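Local atomic coordinates of putative acyl-[acyl-carrier-protein]--UDP-N-acetylglucosamine O-acyltransferase (Bacteroides fragilis, PDB entry 4R36), a protein that probably catalyses the transfer of an acyl chain from acyl carrier protein to UDP-N-acetylglucosamine, working as a trimer built on left-handed beta helices. Residues Val44-Asp47 / Arg48-Ile52; Ala98-Gly101 / Asp102-Ile106; Ile198-Arg202 / Glu203-Tyr207; Pro257-Glu260 / Tyr261-Asp264. One frame throughout, in Å; residues are numbered along the deposited sequence.

Contact 1 of 4, residues Val44-Asp47 / Arg48-Ile52; sequences VYID and RNVVI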
# COMPACT_ATOMS: atom_id res chain seq x y z
N VAL A 44 -2.06 23.90 -0.40
CA VAL A 44 -0.68 23.53 -0.21
C VAL A 44 -0.19 24.19 1.06
O VAL A 44 -0.47 25.39 1.33
CB VAL A 44 0.17 23.96 -1.43
CG1 VAL A 44 1.65 23.79 -1.15
CG2 VAL A 44 -0.23 23.20 -2.65
N TYR A 45 0.56 23.43 1.84
CA TYR A 45 1.15 23.89 3.08
C TYR A 45 2.64 23.83 2.97
O TYR A 45 3.20 22.76 2.72
CB TYR A 45 0.68 23.04 4.24
CG TYR A 45 1.40 23.35 5.53
CD1 TYR A 45 2.60 22.72 5.88
CD2 TYR A 45 0.90 24.29 6.39
CE1 TYR A 45 3.25 23.01 7.08
CE2 TYR A 45 1.55 24.62 7.57
CZ TYR A 45 2.73 24.00 7.91
OH TYR A 45 3.31 24.31 9.12
N ILE A 46 3.28 24.98 3.05
CA ILE A 46 4.75 25.14 2.97
C ILE A 46 5.24 25.81 4.23
O ILE A 46 4.83 26.94 4.56
CB ILE A 46 5.18 25.93 1.75
CG1 ILE A 46 4.57 25.38 0.46
CG2 ILE A 46 6.68 25.95 1.67
CD1 ILE A 46 5.02 25.98 -0.81
N ASP A 47 6.13 25.11 4.92
CA ASP A 47 6.74 25.49 6.19
C ASP A 47 7.93 26.42 6.00
O ASP A 47 8.43 26.67 4.90
CB ASP A 47 7.29 24.20 6.79
CG ASP A 47 6.91 23.94 8.21
OD1 ASP A 47 6.67 24.87 9.00
OD2 ASP A 47 7.03 22.71 8.54
N ARG A 48 8.42 26.89 7.13
CA ARG A 48 9.71 27.52 7.20
C ARG A 48 10.84 26.49 7.03
O ARG A 48 10.58 25.27 7.08
CB ARG A 48 9.81 28.26 8.53
CG ARG A 48 10.01 27.34 9.71
CD ARG A 48 9.91 28.05 11.04
NE ARG A 48 9.80 27.01 12.06
CZ ARG A 48 10.74 26.72 12.95
NH1 ARG A 48 11.90 27.36 12.97
NH2 ARG A 48 10.51 25.77 13.82
N ASN A 49 12.06 26.97 6.79
CA ASN A 49 13.24 26.10 6.52
C ASN A 49 12.91 25.16 5.36
O ASN A 49 13.16 23.93 5.41
CB ASN A 49 13.61 25.32 7.76
CG ASN A 49 14.90 24.53 7.60
OD1 ASN A 49 15.76 24.88 6.84
ND2 ASN A 49 14.95 23.38 8.22
N VAL A 50 12.40 25.77 4.30
CA VAL A 50 12.10 25.12 3.04
C VAL A 50 12.81 25.91 1.95
O VAL A 50 12.78 27.17 1.96
CB VAL A 50 10.58 25.07 2.79
CG1 VAL A 50 10.29 24.79 1.32
CG2 VAL A 50 9.87 24.11 3.77
N VAL A 51 13.41 25.18 1.00
CA VAL A 51 13.93 25.72 -0.23
C VAL A 51 13.31 25.02 -1.42
O VAL A 51 13.33 23.79 -1.50
CB VAL A 51 15.45 25.61 -0.29
CG1 VAL A 51 16.03 26.24 -1.54
CG2 VAL A 51 16.02 26.21 1.00
N ILE A 52 12.72 25.82 -2.31
CA ILE A 52 12.10 25.36 -3.55
C ILE A 52 12.70 26.15 -4.71
O ILE A 52 12.68 27.42 -4.73
CB ILE A 52 10.56 25.56 -3.49
CG1 ILE A 52 9.90 24.66 -2.42
CG2 ILE A 52 9.93 25.32 -4.84
CD1 ILE A 52 8.52 25.08 -2.04
O HOH W 1 7.97 24.23 11.47
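The carboxylate of Asp47 and the guanidinium group of Arg48, two flat groups at this corner, meet through water 1, which donates to Asp47 OD1 at 2.9 Å and weakly accepts from Arg48 NE at 3.4 Å. With OD1 and NE themselves 4.9 Å apart, the charged atoms do not touch, and any attraction is probably mediated in part by the water. The second carboxylate oxygen, OD2, takes a hydrogen bond from the backbone N of Tyr66, so Asp47 is held by the chain on one oxygen and by solvent on the other.

Behind these polar groups the turn closes on itself through hydrocarbon. Val50 CG1 lies anti to the backbone N (chi1 162°), which puts CG2 anti to the carbonyl carbon and 3.1 Å from Asp47 O, a buried carbonyl oxygen without a polar partner. The Val50 and Ile46 side chains cross at about a right angle, CG1 of Val50 3.8 Å from CG2 of Ile46. Deeper inside, Ile46 and Ile52 reach toward each other tip to tip, CD1 to CD1 at 3.8 Å. Asn49, in the left-handed conformation, helps turn the chain through the corner.

Strands 45-46 and 51-52 belong to two different parallel sheets of the left-handed beta helix, and this bend is the corner that joins them. Ile58 and Ile70 continue the core around Ile52, while Tyr45 meets the ring of Tyr27, their planes about 15° apart, and packs on Ala60 of the second subunit.

Contact 2 of 4, residues Ala98-Gly101 / Asp102-Ile106; sequences AEIG and DNNLI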
# COMPACT_ATOMS: atom_id res chain seq x y z
N ALA A 98 15.10 16.66 3.79
CA ALA A 98 14.49 15.76 2.77
C ALA A 98 14.65 16.51 1.50
O ALA A 98 14.21 17.69 1.40
CB ALA A 98 13.04 15.49 3.06
N GLU A 99 15.27 15.89 0.50
CA GLU A 99 15.67 16.59 -0.68
C GLU A 99 15.30 15.87 -1.94
O GLU A 99 15.45 14.66 -2.04
CB GLU A 99 17.21 16.76 -0.73
CG GLU A 99 17.79 17.24 0.60
CD GLU A 99 19.30 17.56 0.60
OE1 GLU A 99 19.97 17.55 -0.44
OE2 GLU A 99 19.84 17.77 1.69
N ILE A 100 14.82 16.62 -2.91
CA ILE A 100 14.70 16.11 -4.28
C ILE A 100 15.42 17.06 -5.21
O ILE A 100 15.51 18.26 -4.92
CB ILE A 100 13.22 15.88 -4.73
CG1 ILE A 100 12.54 17.17 -5.16
CG2 ILE A 100 12.43 15.16 -3.65
CD1 ILE A 100 11.12 17.00 -5.60
N GLY A 101 15.91 16.51 -6.32
CA GLY A 101 16.65 17.25 -7.36
C GLY A 101 15.74 17.91 -8.37
O GLY A 101 14.85 18.68 -8.00
N ASP A 102 15.99 17.62 -9.63
CA ASP A 102 15.30 18.24 -10.75
C ASP A 102 14.48 17.29 -11.54
O ASP A 102 14.86 16.08 -11.72
CB ASP A 102 16.31 18.85 -11.74
CG ASP A 102 17.27 19.84 -11.08
OD1 ASP A 102 16.93 20.51 -10.11
OD2 ASP A 102 18.40 19.91 -11.58
N ASN A 103 13.39 17.83 -12.09
CA ASN A 103 12.62 17.14 -13.06
C ASN A 103 12.03 15.82 -12.55
O ASN A 103 11.83 14.89 -13.32
CB ASN A 103 13.45 16.86 -14.33
CG ASN A 103 14.15 18.10 -14.86
OD1 ASN A 103 15.35 18.08 -15.15
ND2 ASN A 103 13.43 19.16 -14.94
N ASN A 104 11.61 15.76 -11.29
CA ASN A 104 11.01 14.54 -10.77
C ASN A 104 9.51 14.66 -10.83
O ASN A 104 8.97 15.78 -10.73
CB ASN A 104 11.40 14.36 -9.31
CG ASN A 104 12.89 14.09 -9.14
OD1 ASN A 104 13.37 13.03 -9.50
ND2 ASN A 104 13.66 15.10 -8.64
N LEU A 105 8.87 13.51 -10.86
CA LEU A 105 7.45 13.39 -10.78
C LEU A 105 7.14 12.69 -9.48
O LEU A 105 7.44 11.51 -9.34
CB LEU A 105 6.92 12.60 -11.97
CG LEU A 105 7.25 13.23 -13.35
CD1 LEU A 105 6.93 12.27 -14.48
CD2 LEU A 105 6.50 14.54 -13.51
N ILE A 106 6.64 13.44 -8.49
CA ILE A 106 6.37 12.98 -7.16
C ILE A 106 4.82 12.86 -7.03
O ILE A 106 4.09 13.83 -6.87
CB ILE A 106 6.90 13.97 -6.09
CG1 ILE A 106 8.39 14.31 -6.35
CG2 ILE A 106 6.65 13.45 -4.71
CD1 ILE A 106 9.34 13.16 -6.31
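Between Ile100 and Ile106 the backbone turns a corner with no hydrogen bond from one segment to the other. Strand 97-100 gives way to Gly101, whose psi of -126° swings the chain out of its extended course. Asn103 then adopts a left-handed conformation (phi 61°), and the chain becomes extended again in strand 105-106.

Inside the bend sits the carboxamide of Asn104. Its ND2 comes within 3.5 Å of both Gly101 N and Gly101 C, and it also lies 4.0 Å from Ile100 CB, so the amide packs against the inside of the bend. The rotation of this group is fixed from the neighbouring coil, where Asn128 N binds OD1 and Gly125 O receives ND2.

Equivalent turns stacked coil on coil are a feature of parallel beta helices, here the left-handed one built from hexapeptide repeats. Asn74 repeats the scheme one coil earlier, its OD1 taking Asn104 N and its ND2 giving to Gly101 O.

Farther in, Ile100 and Ile106 point at each other tip to tip, with Ile100 CD1 3.9 Å from Ile106 CG1. Ile100 achieves this with CG1 lodged between its own backbone N and carbonyl carbon (chi1 80°), a setting that sends the ethyl arm into the core. On the outer side Asp102 points away from the other segment, although its OD1 still lies 3.3 Å from Gly101 C; that oxygen is hydrogen-bonded by Asn72 N.

Contact 3 of 4, residues Ile198-Arg202 / Glu203-Tyr207; sequences IIAGR and EPIAY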
# COMPACT_ATOMS: atom_id res chain seq x y z
N ILE A 198 19.90 -6.86 -13.69
CA ILE A 198 19.11 -8.09 -13.59
C ILE A 198 17.62 -7.84 -13.41
O ILE A 198 17.19 -6.73 -13.05
CB ILE A 198 19.62 -9.04 -12.49
CG1 ILE A 198 19.33 -8.57 -11.07
CG2 ILE A 198 21.11 -9.28 -12.65
CD1 ILE A 198 19.39 -9.65 -10.03
N ILE A 199 16.85 -8.88 -13.69
CA ILE A 199 15.48 -9.00 -13.23
C ILE A 199 15.46 -9.76 -11.93
O ILE A 199 16.07 -10.84 -11.79
CB ILE A 199 14.60 -9.69 -14.27
CG1 ILE A 199 14.66 -8.96 -15.63
CG2 ILE A 199 13.15 -9.80 -13.78
CD1 ILE A 199 13.97 -9.73 -16.75
N ALA A 200 14.77 -9.21 -10.92
CA ALA A 200 14.59 -9.87 -9.65
C ALA A 200 13.11 -10.09 -9.48
O ALA A 200 12.30 -9.15 -9.61
CB ALA A 200 15.15 -9.05 -8.52
N GLY A 201 12.75 -11.33 -9.22
CA GLY A 201 11.35 -11.71 -9.07
C GLY A 201 11.13 -12.97 -8.28
O GLY A 201 12.09 -13.53 -7.72
N ARG A 202 9.86 -13.37 -8.18
CA ARG A 202 9.42 -14.53 -7.39
C ARG A 202 9.42 -14.31 -5.88
O ARG A 202 9.94 -13.33 -5.38
CB ARG A 202 10.23 -15.79 -7.71
CG ARG A 202 10.24 -16.02 -9.23
CD ARG A 202 10.77 -17.36 -9.66
NE ARG A 202 10.78 -17.60 -11.16
CZ ARG A 202 9.76 -17.97 -11.96
NH1 ARG A 202 8.51 -18.13 -11.54
NH2 ARG A 202 9.99 -18.24 -13.22
N GLU A 203 8.87 -15.29 -5.19
CA GLU A 203 9.00 -15.39 -3.75
C GLU A 203 9.53 -16.78 -3.34
O GLU A 203 8.93 -17.76 -3.75
CB GLU A 203 7.58 -15.27 -3.13
CG GLU A 203 7.47 -15.57 -1.64
CD GLU A 203 8.33 -14.69 -0.75
OE1 GLU A 203 8.63 -13.55 -1.12
OE2 GLU A 203 8.73 -15.16 0.36
N PRO A 204 10.57 -16.85 -2.54
CA PRO A 204 11.47 -15.73 -2.21
C PRO A 204 12.10 -15.12 -3.47
O PRO A 204 12.18 -15.77 -4.50
CB PRO A 204 12.57 -16.36 -1.33
CG PRO A 204 12.04 -17.74 -0.98
CD PRO A 204 11.10 -18.16 -2.05
N ILE A 205 12.54 -13.87 -3.36
CA ILE A 205 13.09 -13.18 -4.52
C ILE A 205 14.29 -13.93 -5.12
O ILE A 205 15.03 -14.60 -4.38
CB ILE A 205 13.48 -11.72 -4.12
CG1 ILE A 205 13.47 -10.84 -5.36
CG2 ILE A 205 14.78 -11.65 -3.32
CD1 ILE A 205 13.63 -9.36 -5.08
N ALA A 206 14.51 -13.78 -6.41
CA ALA A 206 15.55 -14.53 -7.13
C ALA A 206 15.94 -13.84 -8.36
O ALA A 206 15.09 -13.27 -9.11
CB ALA A 206 15.03 -15.91 -7.48
N TYR A 207 17.23 -13.99 -8.68
CA TYR A 207 17.70 -13.67 -10.01
C TYR A 207 16.93 -14.39 -11.06
O TYR A 207 16.75 -15.57 -10.94
CB TYR A 207 19.18 -14.06 -10.10
CG TYR A 207 19.68 -14.10 -11.48
CD1 TYR A 207 19.99 -12.95 -12.17
CD2 TYR A 207 19.84 -15.32 -12.14
CE1 TYR A 207 20.49 -12.99 -13.46
CE2 TYR A 207 20.33 -15.36 -13.46
CZ TYR A 207 20.64 -14.19 -14.10
OH TYR A 207 21.08 -14.22 -15.40
O HOH W 2 9.75 -11.68 -3.04
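Ile198 overlaps one edge of the Tyr207 ring: its CB lies in the ring plane and its CG2 is 3.8 Å from Tyr207 CE1. The two side chains cross obliquely, with Tyr207 CG placed opposite its backbone N (chi1 165°), which brings the CD1-CE1 edge of the ring to the isoleucine. Tyr236 stacks on the same ring from outside the two segments.

On the face shared with Tyr207, Ala200 CB meets the far end of Ile205, CD1, at 3.8 Å. The backbones beneath run antiparallel. Gly201 and Ala206 form the hydrogen-bonded pair, in which Gly201 N donates to Ala206 O at 3.0 Å in a nearly straight bond (171°), while the return bond from Ala206 N to Gly201 O is short at 2.8 Å but strongly bent (125°) and weak.

This is a beta hairpin that adds an antiparallel strand to the end of one sheet of the left-handed beta helix. Its tip reverses through the cis peptide bond before Pro204, and the backbone angles of Glu203 and Pro204 are close to those of a type VIb turn. In keeping with that turn type, Arg202 O receives no hydrogen bond from Ile205 N; instead Ile205 CA approaches it at 3.3 Å in a CA-H...O contact. Water 2 lies 2.9 Å from both Arg202 O and Glu203 OE1. Glu203 OE2 makes a salt bridge with Arg189 of its own chain, and the glutamate also packs on Glu203 of the second subunit and on Arg189 of the third.

Contact 4 of 4, residues Pro257-Glu260 / Tyr261-Asp264; sequences PEIE and YIVD
Four backbone hydrogen bonds tie residues 257-260 to 261-264, each from an N-H to the carbonyl four residues earlier. Tyr261 N gives to Pro257 O at 2.9 Å, and this bond is the most bent of the set (145°). The next two, Ile262 N to Glu258 O and Val263 N to Ile259 O, are straighter and both 3.0 Å long, and Asp264 N to Glu260 O closes the series at 2.9 Å.

Side chains settle against these carbonyls. Ile262 CG1 lies 3.4 Å from Glu258 O, and Val263 CG2 is equally close to Ile259 O. Tyr261, its CG opposite the backbone N (chi1 176°), carries its ring off the helix to where the hydroxyl bonds with Asp161 and Gly180 of the beta helix. Ile259 and Ile262 lie side by side and point the same way, their CD1 atoms 4.2 Å apart.

That isoleucine pair faces helix 222-237, where Ile259 touches Asn227 and Ile262 meets Tyr232 and Ile235; Ile259 and Val263 also rest on Val249 of helix 242-252. Regular alpha-helical geometry of this kind, with one apolar side turned inward, belongs here to the C-terminal helical domain that follows the beta helix in LpxA enzymes.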
# COMPACT_ATOMS: atom_id res chain seq x y z
N PRO A 257 32.85 -1.11 -18.98
CA PRO A 257 32.42 -0.46 -17.76
C PRO A 257 31.22 -1.19 -17.11
O PRO A 257 31.20 -1.28 -15.89
CB PRO A 257 32.04 0.96 -18.22
CG PRO A 257 32.93 1.19 -19.45
CD PRO A 257 33.04 -0.15 -20.12
N GLU A 258 30.38 -1.81 -17.94
CA GLU A 258 29.21 -2.55 -17.44
C GLU A 258 29.67 -3.75 -16.62
O GLU A 258 29.12 -4.00 -15.53
CB GLU A 258 28.31 -3.03 -18.57
CG GLU A 258 27.69 -1.94 -19.43
CD GLU A 258 28.60 -1.30 -20.49
OE1 GLU A 258 29.73 -1.74 -20.77
OE2 GLU A 258 28.22 -0.24 -21.00
N ILE A 259 30.66 -4.47 -17.13
CA ILE A 259 31.17 -5.65 -16.45
C ILE A 259 31.93 -5.28 -15.19
O ILE A 259 31.84 -5.96 -14.15
CB ILE A 259 32.00 -6.54 -17.39
CG1 ILE A 259 31.26 -6.82 -18.69
CG2 ILE A 259 32.40 -7.83 -16.73
CD1 ILE A 259 29.83 -7.36 -18.61
N GLU A 260 32.63 -4.16 -15.22
CA GLU A 260 33.32 -3.74 -14.04
C GLU A 260 32.36 -3.29 -12.97
O GLU A 260 32.61 -3.45 -11.78
CB GLU A 260 34.31 -2.59 -14.39
CG GLU A 260 35.43 -3.09 -15.30
CD GLU A 260 36.30 -1.91 -15.83
OE1 GLU A 260 36.53 -0.93 -15.08
OE2 GLU A 260 36.74 -1.94 -16.98
N TYR A 261 31.25 -2.72 -13.39
CA TYR A 261 30.24 -2.31 -12.44
C TYR A 261 29.62 -3.54 -11.77
O TYR A 261 29.46 -3.56 -10.55
CB TYR A 261 29.20 -1.49 -13.16
CG TYR A 261 28.00 -1.02 -12.40
CD1 TYR A 261 28.05 -0.69 -11.01
CD2 TYR A 261 26.85 -0.73 -13.09
CE1 TYR A 261 26.94 -0.14 -10.36
CE2 TYR A 261 25.75 -0.15 -12.47
CZ TYR A 261 25.81 0.15 -11.12
OH TYR A 261 24.65 0.64 -10.58
N ILE A 262 29.31 -4.57 -12.54
CA ILE A 262 28.78 -5.81 -11.94
C ILE A 262 29.74 -6.34 -10.89
O ILE A 262 29.38 -6.64 -9.73
CB ILE A 262 28.57 -6.86 -13.02
CG1 ILE A 262 27.45 -6.48 -13.94
CG2 ILE A 262 28.31 -8.25 -12.45
CD1 ILE A 262 27.43 -7.31 -15.21
N VAL A 263 31.01 -6.44 -11.27
CA VAL A 263 32.03 -7.00 -10.37
C VAL A 263 32.24 -6.16 -9.10
O VAL A 263 32.24 -6.66 -7.99
CB VAL A 263 33.36 -7.26 -11.13
CG1 VAL A 263 34.47 -7.59 -10.16
CG2 VAL A 263 33.14 -8.36 -12.16
N ASP A 264 32.43 -4.88 -9.27
CA ASP A 264 32.65 -4.01 -8.15
C ASP A 264 31.43 -4.02 -7.19
O ASP A 264 31.62 -4.04 -5.97
CB ASP A 264 32.81 -2.58 -8.66
CG ASP A 264 33.43 -1.66 -7.60
OD1 ASP A 264 34.64 -1.73 -7.36
OD2 ASP A 264 32.69 -0.94 -6.92

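In the fold
Contacts 1 and 2 are corners of the same beta helix, their centres about 14 Å apart, and both feed the sheet containing strands 51-52 and 97-100. Contact 3 lies on the other side of the chain's centre, about 28 Å from contact 2 between centres, where the hairpin extends the sheet that also holds strand 105-106. Contact 4 belongs to the helical domain beyond, its nearest atoms about 7 Å from contact 3. The side chain of Ile199 in contact 3 is about 4 Å from that of Asn211, which binds UDP-N-acetylglucosamine in another structure of this protein, whereas the side chain of Ile262 in contact 4 is about 11 Å from it. Contact 1 lies away from the substrate-binding residues.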